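Local structure of glycoside Hydrolase (Bacteroides uniformis, 5TA0) at residues A[328-331]-A[332-336]; A[407-410]-A[411-414]; A[336-340]-A[341-345]; A[205-208]-A[209-213]; A[69-72]-A[73-77]. The protein probably hydrolyses agarose chains as a family GH86 glycoside hydrolase, here with neoagarooctaose bound in its cleft. All blocks are in the same frame, centred on the assembly; numbering follows the deposited sequence.

Contact 1: A[328-331]-A[332-336]; sequences AQTH and DYNRK. With GAL (beta-D-galactopyranose), chain C; AAL (3,6-anhydro-alpha-L-galactopyranose), chain B; SO4 (sulfate ion), chain E.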
# COMPACT_ATOMS: atom_id res chain seq x y z
N ALA A 328 5.95 -5.59 -6.70
CA ALA A 328 7.02 -5.34 -7.69
C ALA A 328 6.44 -5.43 -9.10
O ALA A 328 5.49 -6.19 -9.36
CB ALA A 328 8.14 -6.36 -7.55
N GLN A 329 7.01 -4.64 -9.99
CA GLN A 329 6.84 -4.84 -11.42
C GLN A 329 8.14 -5.46 -11.90
O GLN A 329 9.19 -4.89 -11.63
CB GLN A 329 6.55 -3.52 -12.12
CG GLN A 329 6.45 -3.68 -13.62
CD GLN A 329 5.84 -2.52 -14.35
OE1 GLN A 329 5.60 -1.44 -13.78
NE2 GLN A 329 5.61 -2.73 -15.67
N THR A 330 8.05 -6.57 -12.61
CA THR A 330 9.23 -7.38 -12.93
C THR A 330 9.57 -7.31 -14.44
O THR A 330 9.47 -8.30 -15.14
CB THR A 330 9.05 -8.84 -12.46
OG1 THR A 330 7.90 -9.42 -13.08
CG2 THR A 330 8.89 -8.93 -10.93
N HIS A 331 9.99 -6.15 -14.90
CA HIS A 331 10.10 -5.88 -16.36
C HIS A 331 10.88 -6.96 -17.10
O HIS A 331 10.42 -7.48 -18.10
CB HIS A 331 10.81 -4.59 -16.64
CG HIS A 331 10.13 -3.40 -16.08
ND1 HIS A 331 10.28 -3.03 -14.76
CD2 HIS A 331 9.31 -2.50 -16.64
CE1 HIS A 331 9.55 -1.95 -14.54
NE2 HIS A 331 8.94 -1.61 -15.66
N ASP A 332 12.05 -7.30 -16.57
CA ASP A 332 12.94 -8.24 -17.27
C ASP A 332 12.40 -9.66 -17.30
O ASP A 332 12.94 -10.50 -18.02
CB ASP A 332 14.36 -8.23 -16.67
CG ASP A 332 15.08 -6.88 -16.84
OD1 ASP A 332 14.61 -6.02 -17.60
OD2 ASP A 332 16.12 -6.69 -16.17
N TYR A 333 11.34 -9.95 -16.55
CA TYR A 333 10.69 -11.26 -16.54
C TYR A 333 9.27 -11.25 -17.08
O TYR A 333 8.61 -12.27 -17.06
CB TYR A 333 10.69 -11.81 -15.11
CG TYR A 333 12.04 -12.30 -14.69
CD1 TYR A 333 13.00 -11.43 -14.18
CD2 TYR A 333 12.37 -13.64 -14.80
CE1 TYR A 333 14.26 -11.89 -13.82
CE2 TYR A 333 13.61 -14.11 -14.43
CZ TYR A 333 14.55 -13.24 -13.96
OH TYR A 333 15.79 -13.76 -13.57
N ASN A 334 8.79 -10.12 -17.57
CA ASN A 334 7.39 -10.00 -17.99
C ASN A 334 7.11 -10.50 -19.41
O ASN A 334 5.93 -10.61 -19.80
CB ASN A 334 6.89 -8.58 -17.76
CG ASN A 334 6.56 -8.32 -16.30
OD1 ASN A 334 6.49 -9.26 -15.49
ND2 ASN A 334 6.37 -7.06 -15.97
N ARG A 335 8.15 -10.84 -20.16
CA ARG A 335 7.97 -11.58 -21.42
C ARG A 335 8.47 -13.03 -21.30
O ARG A 335 8.79 -13.68 -22.30
CB ARG A 335 8.65 -10.85 -22.58
CG ARG A 335 8.19 -9.41 -22.80
CD ARG A 335 6.80 -9.33 -23.42
N LYS A 336 8.55 -13.53 -20.07
CA LYS A 336 8.89 -14.92 -19.81
C LYS A 336 7.67 -15.63 -19.25
O LYS A 336 6.76 -14.99 -18.71
CB LYS A 336 10.03 -14.99 -18.80
CG LYS A 336 11.39 -14.61 -19.36
CD LYS A 336 12.37 -14.37 -18.22
CE LYS A 336 13.81 -14.61 -18.61
NZ LYS A 336 14.50 -15.16 -17.42
C1 GAL C . 8.11 0.60 -18.90
C2 GAL C . 6.97 -0.37 -18.64
C3 GAL C . 5.80 0.32 -17.96
C4 GAL C . 6.26 1.12 -16.75
C5 GAL C . 7.38 2.07 -17.17
C6 GAL C . 7.84 2.94 -16.02
O1 GAL C . 9.27 -0.06 -19.43
O2 GAL C . 6.50 -0.93 -19.86
O3 GAL C . 4.87 -0.72 -17.62
O4 GAL C . 6.75 0.25 -15.72
O5 GAL C . 8.46 1.27 -17.68
O6 GAL C . 8.86 3.84 -16.46
C1 AAL B . 3.53 -0.29 -17.40
C2 AAL B . 2.61 -1.37 -17.99
C3 AAL B . 1.23 -1.16 -17.42
C4 AAL B . 1.23 -1.26 -15.92
C5 AAL B . 1.90 0.04 -15.60
C6 AAL B . 1.14 1.00 -16.49
O2 AAL B . 3.07 -2.68 -17.64
O3 AAL B . 0.84 0.21 -17.66
O4 AAL B . -0.10 -1.22 -15.47
O5 AAL B . 3.27 -0.08 -16.01
S SO4 E . 6.12 -4.63 -18.88
O1 SO4 E . 6.10 -4.90 -17.43
O2 SO4 E . 5.45 -3.33 -19.16
O3 SO4 E . 5.39 -5.71 -19.59
O4 SO4 E . 7.54 -4.57 -19.32
O HOH W 1 5.24 -7.48 -13.14
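Thr330 and Asn334 meet at about a right angle, OG1 of Thr330 donating a hydrogen bond to OD1 of Asn334 (2.8 Å) from above the amide plane. Thr330 OG1 sits between its own backbone N and carbonyl carbon (chi1 58°), which turns it to this side chain four residues on. With OD1 held, the other end of the Asn334 amide is fixed too: ND2 donates at 2.6 Å to O1 of a sulfate ion, probably from the crystallisation liquor, and to a water that also accepts from Thr330 N. Gln329 crosses Asn334 almost perpendicularly, yet the two amide planes are nearly coplanar, and Gln329 NE2 reaches the same sulfate O1 at 2.8 Å. That amide is committed at both ends, since NE2 also donates to O3 of the galactose while O4 of the sugar donates to Gln329 OE1. His331, two residues after Gln329, reaches the same sugar: its NE2 donates to galactose O4 at 2.9 Å, the sugar oxygen lying at the ring edge, and Gln329 CG rests over the rim of one imidazole face. Behind these groups the backbone turns tightly, with Tyr333 N bonded to Thr330 O and Asn334 N to His331 O. Asp332 is held from outside by the backbone of Asp289 and Gly290. The arrangement is a sugar-binding loop following a barrel strand, at the agarose-binding cleft of this glycoside hydrolase.

Contact 2: A[407-410]-A[411-414]; sequences YSEL and IKFY. With EDO (1,2-ethanediol), chain O.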
# COMPACT_ATOMS: atom_id res chain seq x y z
N TYR A 407 -1.60 -23.78 -6.59
CA TYR A 407 -1.07 -22.50 -6.09
C TYR A 407 0.25 -22.17 -6.75
O TYR A 407 1.11 -23.05 -6.94
CB TYR A 407 -0.87 -22.52 -4.58
CG TYR A 407 -2.14 -22.47 -3.77
CD1 TYR A 407 -3.07 -21.45 -3.95
CD2 TYR A 407 -2.39 -23.41 -2.78
CE1 TYR A 407 -4.23 -21.39 -3.19
CE2 TYR A 407 -3.55 -23.36 -2.02
CZ TYR A 407 -4.47 -22.34 -2.22
OH TYR A 407 -5.63 -22.26 -1.47
N SER A 408 0.42 -20.90 -7.11
CA SER A 408 1.71 -20.34 -7.42
C SER A 408 2.51 -20.19 -6.13
O SER A 408 2.01 -20.52 -5.04
CB SER A 408 1.57 -18.99 -8.10
OG SER A 408 1.20 -18.00 -7.12
N GLU A 409 3.72 -19.63 -6.20
CA GLU A 409 4.47 -19.41 -4.98
C GLU A 409 3.93 -18.23 -4.17
O GLU A 409 4.31 -18.08 -3.02
CB GLU A 409 5.96 -19.23 -5.26
CG GLU A 409 6.60 -20.43 -5.96
CD GLU A 409 6.38 -21.71 -5.19
OE1 GLU A 409 6.74 -21.74 -4.00
OE2 GLU A 409 5.76 -22.66 -5.72
N LEU A 410 3.01 -17.45 -4.74
CA LEU A 410 2.45 -16.33 -3.96
C LEU A 410 1.63 -16.81 -2.76
O LEU A 410 1.45 -16.04 -1.80
CB LEU A 410 1.63 -15.41 -4.87
CG LEU A 410 2.38 -14.81 -6.07
CD1 LEU A 410 1.50 -13.86 -6.87
CD2 LEU A 410 3.66 -14.10 -5.68
N ILE A 411 1.20 -18.07 -2.74
CA ILE A 411 0.52 -18.60 -1.56
C ILE A 411 1.41 -18.54 -0.32
O ILE A 411 0.92 -18.48 0.81
CB ILE A 411 -0.02 -20.04 -1.79
CG1 ILE A 411 -1.04 -20.45 -0.73
CG2 ILE A 411 1.10 -21.09 -1.83
CD1 ILE A 411 -2.27 -19.57 -0.61
N LYS A 412 2.72 -18.56 -0.52
CA LYS A 412 3.66 -18.52 0.61
C LYS A 412 3.51 -17.26 1.45
O LYS A 412 3.78 -17.28 2.64
CB LYS A 412 5.11 -18.71 0.17
CG LYS A 412 5.42 -20.15 -0.23
CD LYS A 412 6.81 -20.29 -0.79
CE LYS A 412 7.31 -21.73 -0.75
NZ LYS A 412 6.49 -22.68 -1.51
N PHE A 413 3.07 -16.15 0.84
CA PHE A 413 2.78 -14.94 1.63
C PHE A 413 1.67 -15.21 2.66
O PHE A 413 1.80 -14.85 3.81
CB PHE A 413 2.36 -13.79 0.70
CG PHE A 413 1.89 -12.56 1.43
CD1 PHE A 413 2.77 -11.63 1.92
CD2 PHE A 413 0.54 -12.34 1.62
CE1 PHE A 413 2.33 -10.52 2.61
CE2 PHE A 413 0.07 -11.22 2.30
CZ PHE A 413 0.98 -10.31 2.78
N TYR A 414 0.60 -15.86 2.22
CA TYR A 414 -0.55 -16.10 3.10
C TYR A 414 -0.25 -17.20 4.12
O TYR A 414 -0.78 -17.18 5.22
CB TYR A 414 -1.83 -16.35 2.26
CG TYR A 414 -2.07 -15.17 1.36
CD1 TYR A 414 -1.59 -15.14 0.05
CD2 TYR A 414 -2.67 -14.02 1.85
CE1 TYR A 414 -1.75 -14.02 -0.75
CE2 TYR A 414 -2.85 -12.88 1.07
CZ TYR A 414 -2.38 -12.88 -0.24
OH TYR A 414 -2.48 -11.76 -1.04
C1 EDO O . 0.72 -11.88 -2.58
O1 EDO O . 0.46 -11.17 -1.40
C2 EDO O . 2.22 -11.81 -2.71
O2 EDO O . 2.46 -10.66 -3.51
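Glu409 and Lys412 form a salt bridge, with OE1 2.7 Å from NZ and met nearly along its C-O axis. The two chains run side by side in the same direction; Glu409 is bent at chi2 (-56°) and Lys412 at chi4, which folds both charged ends together. In the backbone, Lys412 N donates to Glu409 O at 3.0 Å and Phe413 N to Leu410 O at 3.1 Å, bonds that lead the chain into helix 411-416. Ser408 supplies a capping bond just before it, OG accepting from Leu410 N at 3.0 Å and also bonded to Arg390 O. The apolar part is carried by Ile411, whose CG1 stands over the centre of the Tyr407 ring, 3.8 Å from the ring centroid, in a CH-pi contact. CD1 of Ile411 reaches on toward Tyr407 CE1, and CG2 packs on Tyr407 CB at 3.7 Å. Tyr414 OH accepts from O1 of an ethanediol, and this O1 also lies over one face of the Phe413 ring. Tyr407 OH bonds to Asp72 OD1, and Tyr414 OH to Asn50 O. The turn links strand 405-407 to helix 411-416, between helix 69-76, which packs on Tyr407 and Ile411, and helix 340-358, which packs on Phe413.

Contact 3: A[336-340]-A[341-345]; sequences KPWSP and YRDWL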
# COMPACT_ATOMS: atom_id res chain seq x y z
N LYS A 336 8.55 -13.53 -20.07
CA LYS A 336 8.89 -14.92 -19.81
C LYS A 336 7.67 -15.63 -19.25
O LYS A 336 6.76 -14.99 -18.71
CB LYS A 336 10.03 -14.99 -18.80
CG LYS A 336 11.39 -14.61 -19.36
CD LYS A 336 12.37 -14.37 -18.22
CE LYS A 336 13.81 -14.61 -18.61
NZ LYS A 336 14.50 -15.16 -17.42
N PRO A 337 7.65 -16.97 -19.34
CA PRO A 337 6.59 -17.73 -18.68
C PRO A 337 6.74 -17.64 -17.16
O PRO A 337 7.72 -17.07 -16.66
CB PRO A 337 6.82 -19.16 -19.19
CG PRO A 337 8.28 -19.20 -19.50
CD PRO A 337 8.63 -17.85 -20.00
N TRP A 338 5.79 -18.21 -16.45
CA TRP A 338 5.84 -18.23 -14.98
C TRP A 338 7.11 -18.86 -14.45
O TRP A 338 7.64 -19.82 -15.05
CB TRP A 338 4.59 -18.93 -14.43
CG TRP A 338 4.65 -19.18 -12.97
CD1 TRP A 338 4.35 -18.28 -11.96
CD2 TRP A 338 5.09 -20.38 -12.33
NE1 TRP A 338 4.58 -18.88 -10.75
CE2 TRP A 338 5.03 -20.16 -10.94
CE3 TRP A 338 5.55 -21.62 -12.80
CZ2 TRP A 338 5.41 -21.14 -10.01
CZ3 TRP A 338 5.89 -22.59 -11.90
CH2 TRP A 338 5.82 -22.36 -10.51
N SER A 339 7.62 -18.35 -13.35
CA SER A 339 8.64 -19.05 -12.57
C SER A 339 8.48 -18.81 -11.09
O SER A 339 7.99 -17.75 -10.67
CB SER A 339 10.05 -18.65 -12.98
OG SER A 339 10.30 -17.29 -12.70
N PRO A 340 8.97 -19.74 -10.27
CA PRO A 340 9.02 -19.48 -8.85
C PRO A 340 9.84 -18.23 -8.53
O PRO A 340 9.47 -17.47 -7.61
CB PRO A 340 9.69 -20.74 -8.29
CG PRO A 340 9.26 -21.82 -9.24
CD PRO A 340 9.27 -21.16 -10.58
N TYR A 341 10.93 -17.99 -9.25
CA TYR A 341 11.76 -16.82 -9.00
C TYR A 341 10.99 -15.51 -9.23
O TYR A 341 11.11 -14.55 -8.43
CB TYR A 341 13.02 -16.84 -9.86
CG TYR A 341 13.92 -15.67 -9.62
CD1 TYR A 341 14.59 -15.51 -8.41
CD2 TYR A 341 14.10 -14.70 -10.59
CE1 TYR A 341 15.41 -14.42 -8.18
CE2 TYR A 341 14.92 -13.61 -10.38
CZ TYR A 341 15.58 -13.47 -9.17
OH TYR A 341 16.39 -12.37 -8.99
N ARG A 342 10.22 -15.43 -10.31
CA ARG A 342 9.46 -14.22 -10.54
C ARG A 342 8.47 -13.97 -9.39
O ARG A 342 8.33 -12.82 -8.95
CB ARG A 342 8.74 -14.29 -11.87
CG ARG A 342 8.18 -12.94 -12.30
CD ARG A 342 7.58 -12.97 -13.67
NE ARG A 342 6.37 -13.77 -13.75
CZ ARG A 342 5.82 -14.20 -14.88
NH1 ARG A 342 4.73 -14.94 -14.84
NH2 ARG A 342 6.37 -13.92 -16.05
N ASP A 343 7.86 -15.02 -8.88
CA ASP A 343 7.00 -14.90 -7.68
C ASP A 343 7.79 -14.40 -6.46
O ASP A 343 7.29 -13.55 -5.72
CB ASP A 343 6.30 -16.20 -7.35
CG ASP A 343 5.13 -16.54 -8.26
OD1 ASP A 343 4.69 -15.69 -9.05
OD2 ASP A 343 4.67 -17.70 -8.16
N TRP A 344 9.02 -14.88 -6.25
CA TRP A 344 9.88 -14.38 -5.17
C TRP A 344 10.10 -12.87 -5.28
O TRP A 344 10.01 -12.13 -4.29
CB TRP A 344 11.24 -15.11 -5.13
CG TRP A 344 12.27 -14.40 -4.33
CD1 TRP A 344 13.35 -13.71 -4.80
CD2 TRP A 344 12.28 -14.22 -2.91
NE1 TRP A 344 14.05 -13.16 -3.77
CE2 TRP A 344 13.41 -13.44 -2.59
CE3 TRP A 344 11.44 -14.64 -1.87
CZ2 TRP A 344 13.74 -13.09 -1.28
CZ3 TRP A 344 11.76 -14.26 -0.55
CH2 TRP A 344 12.90 -13.50 -0.28
N LEU A 345 10.32 -12.39 -6.50
CA LEU A 345 10.51 -10.95 -6.70
C LEU A 345 9.31 -10.17 -6.18
O LEU A 345 9.48 -9.14 -5.55
CB LEU A 345 10.78 -10.60 -8.16
CG LEU A 345 12.10 -11.17 -8.73
CD1 LEU A 345 12.19 -10.74 -10.18
CD2 LEU A 345 13.33 -10.70 -7.97
O HOH W 2 3.81 -15.27 -17.60
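The indole of Trp338 presents its edge to Asp343: NE1 donates to OD2 at 2.8 Å, with the oxygen in the ring plane and the bond nearly straight at 165°. Ring and carboxylate planes are 60° apart, and NE1 meets OD2 from above the carboxylate plane. Pro340 N lies over one indole face, toward the rim. The guanidinium of Arg342 lies against the backbone before the helix, Pro337 O and Trp338 CA over one face, while NH2 donates to Lys336 O at 2.9 Å, the oxygen slightly out of the guanidinium plane. A water at the guanidinium edge accepts from Arg342 NH1 and donates to the same carbonyl oxygen. A bend at chi3 (68°) turns the otherwise extended Arg342 back along this loop, where NH2 also bonds to Tyr333 O. Ser339 is the N-cap: its OG accepts from Arg342 N at 3.0 Å. Asp343 N to Ser339 O and Trp344 N to Pro340 O, the latter 3.0 Å, continue the helical pattern. Asp343 OD2 has a second donor in Glu409 N, which ties this end of helix 340-358 to the turn before helix 411-416, while Pro340 and Trp344 pack on strand 487-495 and Tyr341 on strand 472-481.

Contact 4: A[205-208]-A[209-213]; sequences LWDI and YDKPK. With AAL (3,6-anhydro-alpha-L-galactopyranose), chain B; GAL (beta-D-galactopyranose), chain C.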
# COMPACT_ATOMS: atom_id res chain seq x y z
N LEU A 205 -2.93 9.22 -15.35
CA LEU A 205 -1.83 9.95 -15.95
C LEU A 205 -0.89 9.08 -16.74
O LEU A 205 -0.25 9.57 -17.66
CB LEU A 205 -1.08 10.84 -14.95
CG LEU A 205 -1.96 11.97 -14.38
CD1 LEU A 205 -1.12 12.84 -13.45
CD2 LEU A 205 -2.61 12.84 -15.45
N TRP A 206 -0.85 7.78 -16.45
CA TRP A 206 -0.17 6.85 -17.33
C TRP A 206 -0.76 6.96 -18.74
O TRP A 206 -0.03 7.14 -19.72
CB TRP A 206 -0.24 5.42 -16.80
CG TRP A 206 0.38 4.44 -17.75
CD1 TRP A 206 -0.27 3.56 -18.53
CD2 TRP A 206 1.78 4.30 -18.06
NE1 TRP A 206 0.62 2.86 -19.32
CE2 TRP A 206 1.88 3.31 -19.06
CE3 TRP A 206 2.94 4.95 -17.63
CZ2 TRP A 206 3.13 2.93 -19.61
CZ3 TRP A 206 4.18 4.56 -18.17
CH2 TRP A 206 4.25 3.56 -19.14
N ASP A 207 -2.09 6.85 -18.86
CA ASP A 207 -2.70 6.95 -20.19
C ASP A 207 -2.69 8.36 -20.77
O ASP A 207 -2.51 8.53 -21.98
CB ASP A 207 -4.14 6.42 -20.16
CG ASP A 207 -4.23 4.93 -20.39
OD1 ASP A 207 -4.48 4.54 -21.53
OD2 ASP A 207 -4.08 4.16 -19.46
N ILE A 208 -2.91 9.37 -19.95
CA ILE A 208 -3.01 10.76 -20.43
C ILE A 208 -1.66 11.32 -20.85
O ILE A 208 -1.59 12.07 -21.84
CB ILE A 208 -3.67 11.67 -19.36
CG1 ILE A 208 -5.15 11.36 -19.32
CG2 ILE A 208 -3.40 13.16 -19.57
CD1 ILE A 208 -5.86 11.91 -18.10
N TYR A 209 -0.61 11.02 -20.10
CA TYR A 209 0.65 11.75 -20.21
C TYR A 209 1.89 10.92 -20.44
O TYR A 209 2.75 11.34 -21.21
CB TYR A 209 0.88 12.62 -18.97
CG TYR A 209 1.57 13.88 -19.36
CD1 TYR A 209 2.96 13.97 -19.42
CD2 TYR A 209 0.82 14.98 -19.78
CE1 TYR A 209 3.59 15.14 -19.85
CE2 TYR A 209 1.41 16.13 -20.19
CZ TYR A 209 2.77 16.22 -20.24
OH TYR A 209 3.30 17.41 -20.65
N ASP A 210 2.02 9.78 -19.76
CA ASP A 210 3.33 9.11 -19.65
C ASP A 210 3.57 7.92 -20.54
O ASP A 210 4.73 7.63 -20.85
CB ASP A 210 3.59 8.71 -18.19
CG ASP A 210 3.53 9.89 -17.27
OD1 ASP A 210 4.02 10.97 -17.63
OD2 ASP A 210 3.00 9.76 -16.14
N LYS A 211 2.53 7.19 -20.93
CA LYS A 211 2.74 6.00 -21.75
C LYS A 211 3.26 6.38 -23.14
O LYS A 211 3.12 7.52 -23.57
CB LYS A 211 1.45 5.18 -21.91
CG LYS A 211 0.36 5.83 -22.77
CD LYS A 211 -0.80 4.87 -22.95
CE LYS A 211 -1.83 5.51 -23.86
NZ LYS A 211 -3.01 4.64 -24.04
N PRO A 212 3.84 5.41 -23.86
CA PRO A 212 4.23 5.69 -25.23
C PRO A 212 3.04 6.19 -26.05
O PRO A 212 1.96 5.65 -25.93
CB PRO A 212 4.70 4.31 -25.73
CG PRO A 212 5.24 3.66 -24.50
CD PRO A 212 4.24 4.06 -23.44
N LYS A 213 3.26 7.24 -26.82
CA LYS A 213 2.20 7.83 -27.68
C LYS A 213 1.01 8.41 -26.90
O LYS A 213 -0.08 8.58 -27.44
CB LYS A 213 1.70 6.82 -28.73
CG LYS A 213 2.80 6.05 -29.47
CD LYS A 213 3.17 6.68 -30.81
CE LYS A 213 2.22 6.27 -31.92
NZ LYS A 213 2.58 6.90 -33.22
C1 AAL B . 3.53 -0.29 -17.40
C2 AAL B . 2.61 -1.37 -17.99
C3 AAL B . 1.23 -1.16 -17.42
C4 AAL B . 1.23 -1.26 -15.92
C5 AAL B . 1.90 0.04 -15.60
C6 AAL B . 1.14 1.00 -16.49
O2 AAL B . 3.07 -2.68 -17.64
O3 AAL B . 0.84 0.21 -17.66
O4 AAL B . -0.10 -1.22 -15.47
O5 AAL B . 3.27 -0.08 -16.01
C1 GAL C . 8.11 0.60 -18.90
C2 GAL C . 6.97 -0.37 -18.64
C3 GAL C . 5.80 0.32 -17.96
C4 GAL C . 6.26 1.12 -16.75
C5 GAL C . 7.38 2.07 -17.17
C6 GAL C . 7.84 2.94 -16.02
O1 GAL C . 9.27 -0.06 -19.43
O2 GAL C . 6.50 -0.93 -19.86
O3 GAL C . 4.87 -0.72 -17.62
O4 GAL C . 6.75 0.25 -15.72
O5 GAL C . 8.46 1.27 -17.68
O6 GAL C . 8.86 3.84 -16.46
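Lys211 lies against Trp206 with its CB over one face of the indole, 3.7 Å from the centroid of the five-membered ring, in a CH-pi contact. CB also lies close to the carbonyl oxygen of Trp206, and the next carbon, CG, stays beside that same oxygen at 3.3 Å. CG is placed between the backbone N and carbonyl carbon of Lys211 (chi1 70°), and from there the chain runs fully extended, leaving the tryptophan behind. CD passes Asp207 CA. CE comes near both Asp207 O and OD1, and NZ ends in a salt bridge to Asp207 OD1 at 2.9 Å, meeting it from above the carboxylate plane. The lysine thus covers the indole with its root and pairs its charge one residue further on.

The indole face opposite Lys211 CB carries the sugar. C6 of the anhydrogalactose sits above it near the rim, and Trp206 NE1 is 3.1 Å from O3 of that residue. Galactose C3 approaches Trp206 CH2 at 3.8 Å, and Pro212 CD packs near CZ2. Behind this the helix widens: Leu205 O accepts from both Tyr209 N and Asp210 N, and Lys211 N bonds to Trp206 O at 2.8 Å. Asp210 turns to Arg263 in a salt bridge, while Leu205 and Ile208 face helix 219-236. A tryptophan backed by protein on one side and laid against sugar on the other is the classical aromatic platform of a carbohydrate-binding cleft, here built on a pi-type turn ending helix 204-210.

Contact 5: A[69-72]-A[73-77]; sequences LRDD and LIRKY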
# COMPACT_ATOMS: atom_id res chain seq x y z
N LEU A 69 -11.90 -24.42 -3.39
CA LEU A 69 -10.77 -23.52 -3.30
C LEU A 69 -11.05 -22.30 -2.39
O LEU A 69 -10.15 -21.84 -1.70
CB LEU A 69 -10.32 -23.07 -4.68
CG LEU A 69 -9.04 -22.23 -4.72
CD1 LEU A 69 -7.82 -23.02 -4.24
CD2 LEU A 69 -8.83 -21.73 -6.13
N ARG A 70 -12.29 -21.81 -2.38
CA ARG A 70 -12.64 -20.75 -1.41
C ARG A 70 -12.38 -21.18 0.03
O ARG A 70 -11.88 -20.42 0.84
CB ARG A 70 -14.09 -20.31 -1.52
CG ARG A 70 -14.44 -19.56 -2.77
CD ARG A 70 -15.89 -19.09 -2.73
NE ARG A 70 -16.31 -18.56 -4.03
CZ ARG A 70 -16.66 -19.28 -5.09
NH1 ARG A 70 -16.69 -20.61 -5.01
NH2 ARG A 70 -16.99 -18.68 -6.23
N ASP A 71 -12.76 -22.42 0.37
CA ASP A 71 -12.55 -22.89 1.73
C ASP A 71 -11.07 -22.95 2.10
O ASP A 71 -10.68 -22.68 3.24
CB ASP A 71 -13.19 -24.26 1.95
CG ASP A 71 -13.10 -24.71 3.39
OD1 ASP A 71 -13.69 -24.05 4.25
OD2 ASP A 71 -12.36 -25.67 3.66
N ASP A 72 -10.25 -23.31 1.13
CA ASP A 72 -8.82 -23.41 1.38
C ASP A 72 -8.16 -22.02 1.47
O ASP A 72 -7.51 -21.68 2.46
CB ASP A 72 -8.14 -24.28 0.32
CG ASP A 72 -6.77 -24.78 0.77
OD1 ASP A 72 -5.74 -24.21 0.34
OD2 ASP A 72 -6.71 -25.73 1.58
N LEU A 73 -8.38 -21.19 0.47
CA LEU A 73 -7.67 -19.92 0.42
C LEU A 73 -8.29 -18.87 1.33
O LEU A 73 -7.58 -18.24 2.13
CB LEU A 73 -7.61 -19.42 -1.01
CG LEU A 73 -6.82 -18.14 -1.27
CD1 LEU A 73 -5.46 -18.07 -0.58
CD2 LEU A 73 -6.67 -17.95 -2.79
N ILE A 74 -9.59 -18.65 1.21
CA ILE A 74 -10.24 -17.61 2.02
C ILE A 74 -10.41 -18.07 3.48
O ILE A 74 -9.94 -17.40 4.40
CB ILE A 74 -11.58 -17.15 1.41
CG1 ILE A 74 -11.35 -16.44 0.07
CG2 ILE A 74 -12.31 -16.22 2.37
CD1 ILE A 74 -12.64 -16.18 -0.71
N ARG A 75 -11.08 -19.20 3.68
CA ARG A 75 -11.41 -19.60 5.06
C ARG A 75 -10.19 -20.11 5.83
O ARG A 75 -9.87 -19.58 6.89
CB ARG A 75 -12.57 -20.60 5.08
CG ARG A 75 -13.10 -20.90 6.48
CD ARG A 75 -12.37 -21.96 7.29
NE ARG A 75 -12.08 -23.20 6.57
CZ ARG A 75 -11.16 -24.10 6.94
NH1 ARG A 75 -10.96 -25.20 6.21
NH2 ARG A 75 -10.42 -23.93 8.04
N LYS A 76 -9.51 -21.12 5.29
CA LYS A 76 -8.40 -21.74 6.04
C LYS A 76 -7.25 -20.75 6.31
O LYS A 76 -6.71 -20.73 7.41
CB LYS A 76 -7.87 -22.98 5.32
CG LYS A 76 -6.70 -23.61 6.05
CD LYS A 76 -6.29 -24.95 5.47
CE LYS A 76 -5.29 -24.80 4.35
NZ LYS A 76 -4.88 -26.13 3.83
N TYR A 77 -6.89 -19.93 5.32
CA TYR A 77 -5.81 -18.96 5.54
C TYR A 77 -6.30 -17.61 6.09
O TYR A 77 -5.47 -16.79 6.50
CB TYR A 77 -4.99 -18.78 4.28
CG TYR A 77 -4.16 -20.01 3.94
CD1 TYR A 77 -3.10 -20.41 4.75
CD2 TYR A 77 -4.43 -20.76 2.80
CE1 TYR A 77 -2.36 -21.54 4.44
CE2 TYR A 77 -3.67 -21.87 2.47
CZ TYR A 77 -2.65 -22.25 3.30
OH TYR A 77 -1.89 -23.38 2.98
O HOH W 3 -3.39 -25.14 1.34
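Asp71 and Arg75 both send CG anti to the backbone N (chi1 -175° and -171°), which sets them side by side one helical turn apart; bends at chi2 and chi3 then curl the arginine back so that its guanidinium edge meets the carboxylate. This is an i to i+4 salt bridge on helix 69-76, the crossover helix of a beta-alpha-beta unit between strands 50-51 and 80-84 of the barrel. The grip is side-on: NE donates to Asp71 OD1 at 2.9 Å and NH1 to OD2 at 2.9 Å, both oxygens in the guanidinium plane. Carboxylate and guanidinium planes stay 39° apart, and OD1 is met from above its own plane. Lys76 CB covers one guanidinium face near its rim. Asp72 and Lys76 form a second i to i+4 salt bridge, through a single bond, NZ meeting OD2 on the syn side at 2.9 Å. In the backbone the helix widens into a pi-type turn, where Arg70 O takes both Ile74 N and Arg75 N, and Lys76 N bonds to Asp71 O at 2.8 Å. Arg70 itself points elsewhere, to Asp61 and Ile55 O. Asp72 OD1, paired outside with Tyr407, also accepts from a water that accepts a hydrogen bond from Lys76 NZ and lies 2.8 Å from Tyr77 OH.

From the N terminus, contact 5 comes first, on the helix between the first two barrel strands, then contact 4 on helix 204-210. Contacts 1 and 3 follow in succession, sharing Lys336: residues 328-336 form the loop after strand 321-326 and residues 336-345 lead it into helix 340-358, joined again where Arg342 turns back on the loop. Contact 2 closes the series. All five are local, so none encloses or crosses another. In space contact 2 bridges contacts 3 and 5, through Glu409 N to Asp343 and Tyr407 OH to Asp72. Contact 4 stands apart, its centre about 20 Å from that of contact 1, yet both reach the same bound sugars.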